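Local atomic coordinates of oxidoreductase, short chain dehydrogenase/reductase family protein (Bifidobacterium adolescentis L2-32, PDB entry 6M9U), a protein that acts as an NADH-dependent 20beta-hydroxysteroid dehydrogenase of the short-chain dehydrogenase/reductase family, interconverting 20-keto and 20beta-hydroxy groups of steroids. Residues Gly37-Leu42 with Asp67-Leu72; Phe167-Ser172 with Asn187-Thr192. All coordinates share one frame; numbering follows the deposited sequence.

From the N terminus, the chain leaves strand 32-35 through the glycine-rich turn 37-42, runs through helix 41-52 and strand 56-61, and returns along helix 66-80. Interaction 1 closes that loop, setting the helix against the turn. The chain then adds strands 84-88 and 113-120 before strand 163-171, whose C-terminal end meets the first turns of helix 187-207 in interaction 2. The two contacts follow in series, neither nested nor crossed. Their centres lie about 20 Å apart, yet they touch where L42 CD1 packs 3.7 Å from S170 OG. Each ties a helix to a C-terminal strand end of the Rossmann-type parallel sheet or the turn after it, and each contains residues of the NAD(+) site.

Interaction 1 of 2, residues Gly37-Leu42 with Asp67-Leu72; sequences GAAGGL and DKLTEL. With EDO (1,2-ethanediol), chain J.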
ATOM      1  N   GLY A  37      -3.087  -4.403 -20.494  1.00 34.86           N
ATOM      2  CA  GLY A  37      -1.685  -4.087 -20.782  1.00 41.21           C
ATOM      3  C   GLY A  37      -0.741  -5.160 -20.344  1.00 43.69           C
ATOM      4  O   GLY A  37       0.416  -4.849 -19.982  1.00 43.14           O
ATOM      5  N   ALA A  38      -1.181  -6.434 -20.368  1.00 40.23           N
ATOM      6  CA  ALA A  38      -0.505  -7.511 -19.633  1.00 40.77           C
ATOM      7  C   ALA A  38       0.739  -8.022 -20.317  1.00 43.21           C
ATOM      8  O   ALA A  38       1.456  -8.829 -19.726  1.00 46.19           O
ATOM      9  CB  ALA A  38      -1.449  -8.705 -19.401  1.00 40.53           C
ATOM     10  N   ALA A  39       1.019  -7.599 -21.534  1.00 40.04           N
ATOM     11  CA  ALA A  39       2.303  -7.936 -22.138  1.00 40.68           C
ATOM     12  C   ALA A  39       3.394  -6.946 -21.736  1.00 40.46           C
ATOM     13  O   ALA A  39       4.592  -7.263 -21.851  1.00 42.29           O
ATOM     14  CB  ALA A  39       2.177  -7.969 -23.658  1.00 48.83           C
ATOM     15  N   GLY A  40       3.021  -5.759 -21.267  1.00 42.27           N
ATOM     16  CA  GLY A  40       4.008  -4.781 -20.863  1.00 44.83           C
ATOM     17  C   GLY A  40       4.550  -5.063 -19.477  1.00 43.26           C
ATOM     18  O   GLY A  40       4.036  -5.923 -18.733  1.00 40.48           O
ATOM     19  N   GLY A  41       5.605  -4.312 -19.123  1.00 45.88           N
ATOM     20  CA  GLY A  41       6.266  -4.429 -17.828  1.00 41.23           C
ATOM     21  C   GLY A  41       5.344  -4.433 -16.626  1.00 45.79           C
ATOM     22  O   GLY A  41       5.309  -5.426 -15.885  1.00 40.40           O
ATOM     23  N   LEU A  42       4.555  -3.352 -16.424  1.00 41.79           N
ATOM     24  CA  LEU A  42       3.710  -3.276 -15.233  1.00 38.06           C
ATOM     25  C   LEU A  42       2.669  -4.369 -15.221  1.00 43.51           C
ATOM     26  O   LEU A  42       2.437  -5.009 -14.206  1.00 45.01           O
ATOM     27  CB  LEU A  42       3.036  -1.906 -15.143  1.00 51.14           C
ATOM     28  CG  LEU A  42       3.994  -0.722 -14.993  1.00 45.62           C
ATOM     29  CD1 LEU A  42       3.204   0.492 -14.685  1.00 57.06           C
ATOM     30  CD2 LEU A  42       5.001  -0.950 -13.890  1.00 49.01           C
ATOM     31  N   ASP A  67       1.033 -13.990 -29.021  1.00 49.05           N
ATOM     32  CA  ASP A  67       2.050 -15.000 -28.749  1.00 58.22           C
ATOM     33  C   ASP A  67       2.744 -14.713 -27.424  1.00 57.40           C
ATOM     34  O   ASP A  67       2.901 -15.613 -26.588  1.00 53.96           O
ATOM     35  CB  ASP A  67       3.101 -15.049 -29.862  1.00 68.61           C
ATOM     36  CG  ASP A  67       2.610 -15.732 -31.124  1.00 61.98           C
ATOM     37  OD1 ASP A  67       1.627 -16.527 -31.066  1.00 62.00           O
ATOM     38  OD2 ASP A  67       3.234 -15.458 -32.176  1.00 66.19           O
ATOM     39  N   LYS A  68       3.203 -13.459 -27.243  1.00 45.97           N
ATOM     40  CA  LYS A  68       3.735 -13.007 -25.971  1.00 57.18           C
ATOM     41  C   LYS A  68       2.797 -13.360 -24.833  1.00 46.93           C
ATOM     42  O   LYS A  68       3.234 -13.869 -23.805  1.00 45.91           O
ATOM     43  CB  LYS A  68       3.973 -11.503 -26.001  1.00 61.56           C
ATOM     44  CG  LYS A  68       5.381 -11.092 -26.321  1.00 92.35           C
ATOM     45  CD  LYS A  68       5.539  -9.575 -26.266  1.00121.21           C
ATOM     46  CE  LYS A  68       5.898  -9.007 -27.643  1.00133.84           C
ATOM     47  NZ  LYS A  68       5.979  -7.520 -27.679  1.00135.16           N
ATOM     48  N   LEU A  69       1.503 -13.090 -24.984  1.00 42.84           N
ATOM     49  CA  LEU A  69       0.592 -13.369 -23.887  1.00 46.63           C
ATOM     50  C   LEU A  69       0.483 -14.857 -23.629  1.00 48.07           C
ATOM     51  O   LEU A  69       0.237 -15.293 -22.500  1.00 47.98           O
ATOM     52  CB  LEU A  69      -0.803 -12.836 -24.193  1.00 43.08           C
ATOM     53  CG  LEU A  69      -1.038 -11.326 -24.189  1.00 53.95           C
ATOM     54  CD1 LEU A  69      -2.509 -11.026 -24.511  1.00 50.44           C
ATOM     55  CD2 LEU A  69      -0.612 -10.754 -22.849  1.00 48.41           C
ATOM     56  N   THR A  70       0.546 -15.643 -24.690  1.00 42.69           N
ATOM     57  CA  THR A  70       0.389 -17.084 -24.567  1.00 51.80           C
ATOM     58  C   THR A  70       1.570 -17.660 -23.821  1.00 40.12           C
ATOM     59  O   THR A  70       1.393 -18.491 -22.940  1.00 40.40           O
ATOM     60  CB  THR A  70       0.229 -17.729 -25.959  1.00 53.50           C
ATOM     61  OG1 THR A  70      -1.000 -17.280 -26.552  1.00 57.85           O
ATOM     62  CG2 THR A  70       0.147 -19.227 -25.823  1.00 58.26           C
ATOM     63  N   GLU A  71       2.778 -17.195 -24.140  1.00 41.46           N
ATOM     64  CA  GLU A  71       3.974 -17.625 -23.423  1.00 55.68           C
ATOM     65  C   GLU A  71       3.958 -17.122 -21.979  1.00 53.08           C
ATOM     66  O   GLU A  71       4.335 -17.860 -21.059  1.00 46.40           O
ATOM     67  CB  GLU A  71       5.207 -17.138 -24.183  1.00 55.75           C
ATOM     68  CG  GLU A  71       6.541 -17.517 -23.580  1.00124.40           C
ATOM     69  CD  GLU A  71       7.658 -17.393 -24.592  1.00130.12           C
ATOM     70  OE1 GLU A  71       7.439 -16.714 -25.620  1.00131.45           O
ATOM     71  OE2 GLU A  71       8.741 -17.985 -24.375  1.00124.48           O
ATOM     72  N   LEU A  72       3.499 -15.883 -21.758  1.00 45.23           N
ATOM     73  CA  LEU A  72       3.450 -15.358 -20.407  1.00 37.90           C
ATOM     74  C   LEU A  72       2.460 -16.151 -19.576  1.00 35.47           C
ATOM     75  O   LEU A  72       2.733 -16.487 -18.423  1.00 43.32           O
ATOM     76  CB  LEU A  72       3.089 -13.880 -20.425  1.00 40.30           C
ATOM     77  CG  LEU A  72       4.194 -12.886 -20.808  1.00 35.25           C
ATOM     78  CD1 LEU A  72       3.556 -11.499 -21.016  1.00 40.65           C
ATOM     79  CD2 LEU A  72       5.264 -12.804 -19.761  1.00 38.61           C
TER
HETATM   80  C1  EDO J 308      -4.649  -2.888 -23.942  1.00 68.66           C
HETATM   81  O1  EDO J 308      -4.475  -3.379 -22.653  1.00 63.05           O
HETATM   82  C2  EDO J 308      -5.718  -3.769 -24.563  1.00 68.49           C
HETATM   83  O2  EDO J 308      -5.873  -3.451 -25.958  1.00 60.27           O
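L69 and L72, one helical turn apart, reach from helix 66-80 to the backbone and methyl groups of A38 and A39. The CD2 methyl of L69 meets both alanines: it lies 3.8 Å from A39 N, while the CB atoms of A38 and A39 are 4.1 and 4.0 Å from this same L69 CD2. L72 brings CD1 to the neighbouring peptide, 3.6 Å from A38 O and 3.9 Å from A39 CA. Both leucines keep CG beside their own backbone N; in L69 (chi1 -71°) this, with the extended second torsion, lets CD2 come nearer the turn than the CB direction suggests. No hydrogen bond crosses, and the contact is apolar packing against a tight turn. That turn, type I from G37 to G40, is closed by G40 N donating to G37 O (3.0 Å) and belongs to the TGxxxGxG nucleotide-binding motif of classical short-chain dehydrogenases. G40, the N-cap of helix 41-52, and L42 both belong to the NAD(+) site, although no cofactor is bound in this chain. Further out, D61 accepts from A39 N through OD2, R44 NH1 donates to A39 O, and L59 packs against A38, L69 and L72. W15 of the second subunit packs on L72. At the start of the turn, G37 N donates to O1 of an ethanediol, probably from the crystallisation liquor, at 2.8 Å.

Interaction 2 of 2, residues Phe167-Ser172 with Asn187-Thr192; sequences FTASLS and NAYGAT. With IPA (isopropyl alcohol), chain D.
With CG of Y189 trans to the backbone N (chi1 178°), the phenol swings off helix 187-207 toward the end of strand 163-171, where it meets A169 and L171. Its OH donates to A169 O at 2.8 Å, arriving 39° above the carbonyl plane rather than along a lone pair. The ring turns its edge to the strand: CE1 lies 3.2 Å from A169 O, and S170 N sits in the ring plane. L171 CD2 adds a contact 4.1 Å from Y189 CD1, the two side chains crossing at about a right angle. One turn along, T192 CG2 meets A169 CB at 3.9 Å, while T192 OG1 bonds back to A188 O. Segments 167-171 and 187-192 run antiparallel (177°) within a beta-alpha-beta unit of the Rossmann fold. Replacing Y189 by a phenylalanine would probably leave A169 O without this donor and the ring freer to shift. A169 N donates to an isopropanol, probably from the crystallisation liquor. Y189 and K193, both in the NAD(+) site, form the family's YxxxK pattern; in relatives this tyrosine supplies the proton to the substrate carbonyl, so if it plays the same part here, its hydroxyl would probably have to give up or share the bond to A169 O.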
ATOM      1  N   PHE A 167      -6.531   1.216 -11.185  1.00 39.61           N
ATOM      2  CA  PHE A 167      -6.267   1.942 -12.415  1.00 38.50           C
ATOM      3  C   PHE A 167      -4.898   2.600 -12.333  1.00 38.64           C
ATOM      4  O   PHE A 167      -4.558   3.242 -11.319  1.00 35.02           O
ATOM      5  CB  PHE A 167      -7.352   3.106 -12.639  1.00 42.02           C
ATOM      6  CG  PHE A 167      -8.770   2.612 -12.859  1.00 34.65           C
ATOM      7  CD1 PHE A 167      -9.612   2.386 -11.790  1.00 32.65           C
ATOM      8  CD2 PHE A 167      -9.256   2.418 -14.117  1.00 38.53           C
ATOM      9  CE1 PHE A 167     -10.915   1.933 -11.980  1.00 37.89           C
ATOM     10  CE2 PHE A 167     -10.576   1.978 -14.337  1.00 34.97           C
ATOM     11  CZ  PHE A 167     -11.400   1.727 -13.271  1.00 31.17           C
ATOM     12  N   THR A 168      -4.123   2.503 -13.394  1.00 33.27           N
ATOM     13  CA  THR A 168      -2.919   3.320 -13.511  1.00 40.42           C
ATOM     14  C   THR A 168      -2.742   3.712 -14.969  1.00 44.20           C
ATOM     15  O   THR A 168      -3.238   3.040 -15.860  1.00 49.92           O
ATOM     16  CB  THR A 168      -1.620   2.632 -13.015  1.00 48.42           C
ATOM     17  OG1 THR A 168      -1.022   1.854 -14.026  1.00 50.47           O
ATOM     18  CG2 THR A 168      -1.906   1.751 -11.813  1.00 47.31           C
ATOM     19  N   ALA A 169      -2.036   4.813 -15.177  1.00 56.61           N
ATOM     20  CA  ALA A 169      -1.498   5.187 -16.475  1.00 62.89           C
ATOM     21  C   ALA A 169       0.018   5.287 -16.376  1.00 65.61           C
ATOM     22  O   ALA A 169       0.556   5.791 -15.379  1.00 65.35           O
ATOM     23  CB  ALA A 169      -2.044   6.517 -16.970  1.00 70.55           C
ATOM     24  N   SER A 170       0.698   4.830 -17.415  1.00 78.01           N
ATOM     25  CA  SER A 170       2.147   4.832 -17.468  1.00 83.39           C
ATOM     26  C   SER A 170       2.544   5.140 -18.897  1.00 74.77           C
ATOM     27  O   SER A 170       1.727   5.047 -19.809  1.00 73.02           O
ATOM     28  CB  SER A 170       2.723   3.486 -17.005  1.00 76.39           C
ATOM     29  OG  SER A 170       2.156   2.407 -17.731  1.00 77.72           O
ATOM     30  N   LEU A 171       3.801   5.522 -19.088  1.00 82.52           N
ATOM     31  CA  LEU A 171       4.324   5.688 -20.439  1.00 82.61           C
ATOM     32  C   LEU A 171       4.479   4.325 -21.112  1.00 89.43           C
ATOM     33  O   LEU A 171       4.821   3.326 -20.470  1.00 85.07           O
ATOM     34  CB  LEU A 171       5.648   6.446 -20.408  1.00 73.76           C
ATOM     35  CG  LEU A 171       5.532   7.873 -19.846  1.00 86.84           C
ATOM     36  CD1 LEU A 171       6.883   8.583 -19.808  1.00 87.26           C
ATOM     37  CD2 LEU A 171       4.521   8.718 -20.635  1.00 81.01           C
ATOM     38  N   SER A 172       4.189   4.288 -22.411  1.00101.51           N
ATOM     39  CA  SER A 172       4.161   3.046 -23.177  1.00101.84           C
ATOM     40  C   SER A 172       5.314   2.944 -24.175  1.00105.18           C
ATOM     41  O   SER A 172       5.923   3.945 -24.552  1.00106.46           O
ATOM     42  CB  SER A 172       2.816   2.930 -23.912  1.00 99.50           C
ATOM     43  OG  SER A 172       2.869   1.959 -24.944  1.00104.10           O
ATOM     44  N   ASN A 187       2.179  16.477 -20.958  1.00120.66           N
ATOM     45  CA  ASN A 187       0.855  17.052 -20.754  1.00104.66           C
ATOM     46  C   ASN A 187      -0.222  16.079 -21.207  1.00 89.03           C
ATOM     47  O   ASN A 187      -1.356  16.130 -20.717  1.00 76.21           O
ATOM     48  CB  ASN A 187       0.714  18.372 -21.494  1.00114.20           C
ATOM     49  CG  ASN A 187       1.016  19.554 -20.609  1.00122.40           C
ATOM     50  OD1 ASN A 187       0.243  19.885 -19.706  1.00119.18           O
ATOM     51  ND2 ASN A 187       2.155  20.195 -20.852  1.00129.35           N
ATOM     52  N   ALA A 188       0.127  15.187 -22.142  1.00102.36           N
ATOM     53  CA  ALA A 188      -0.753  14.084 -22.504  1.00 92.73           C
ATOM     54  C   ALA A 188      -0.808  13.043 -21.392  1.00 87.67           C
ATOM     55  O   ALA A 188      -1.883  12.490 -21.115  1.00 64.36           O
ATOM     56  CB  ALA A 188      -0.284  13.440 -23.811  1.00 69.50           C
ATOM     57  N   TYR A 189       0.343  12.750 -20.753  1.00 89.14           N
ATOM     58  CA  TYR A 189       0.337  11.877 -19.584  1.00 74.50           C
ATOM     59  C   TYR A 189      -0.383  12.547 -18.414  1.00 70.51           C
ATOM     60  O   TYR A 189      -1.149  11.896 -17.694  1.00 59.49           O
ATOM     61  CB  TYR A 189       1.761  11.496 -19.170  1.00 81.87           C
ATOM     62  CG  TYR A 189       1.792  10.631 -17.917  1.00 78.77           C
ATOM     63  CD1 TYR A 189       1.414   9.296 -17.967  1.00 84.58           C
ATOM     64  CD2 TYR A 189       2.152  11.154 -16.686  1.00 85.37           C
ATOM     65  CE1 TYR A 189       1.403   8.501 -16.840  1.00 86.11           C
ATOM     66  CE2 TYR A 189       2.149  10.355 -15.546  1.00 91.28           C
ATOM     67  CZ  TYR A 189       1.770   9.025 -15.638  1.00 87.98           C
ATOM     68  OH  TYR A 189       1.744   8.196 -14.539  1.00 90.18           O
ATOM     69  N   GLY A 190      -0.149  13.845 -18.205  1.00 64.46           N
ATOM     70  CA  GLY A 190      -0.803  14.527 -17.108  1.00 59.27           C
ATOM     71  C   GLY A 190      -2.305  14.556 -17.269  1.00 66.44           C
ATOM     72  O   GLY A 190      -3.050  14.375 -16.297  1.00 64.07           O
ATOM     73  N   ALA A 191      -2.767  14.791 -18.505  1.00 66.43           N
ATOM     74  CA  ALA A 191      -4.198  14.826 -18.801  1.00 65.75           C
ATOM     75  C   ALA A 191      -4.845  13.475 -18.554  1.00 56.23           C
ATOM     76  O   ALA A 191      -5.938  13.397 -17.973  1.00 54.87           O
ATOM     77  CB  ALA A 191      -4.419  15.237 -20.260  1.00 69.04           C
ATOM     78  N   THR A 192      -4.181  12.395 -19.013  1.00 49.05           N
ATOM     79  CA  THR A 192      -4.679  11.041 -18.804  1.00 45.04           C
ATOM     80  C   THR A 192      -4.759  10.721 -17.319  1.00 52.96           C
ATOM     81  O   THR A 192      -5.766  10.168 -16.848  1.00 56.13           O
ATOM     82  CB  THR A 192      -3.769  10.055 -19.533  1.00 55.22           C
ATOM     83  OG1 THR A 192      -3.709  10.416 -20.930  1.00 52.04           O
ATOM     84  CG2 THR A 192      -4.246   8.595 -19.417  1.00 49.15           C
TER
HETATM   85  C1  IPA D 302      -3.116   7.870 -13.727  1.00 80.12           C
HETATM   86  C2  IPA D 302      -2.423   7.438 -12.460  1.00 61.49           C
HETATM   87  C3  IPA D 302      -3.494   7.192 -11.457  1.00 58.41           C
HETATM   88  O2  IPA D 302      -1.703   6.285 -12.811  1.00 59.89           O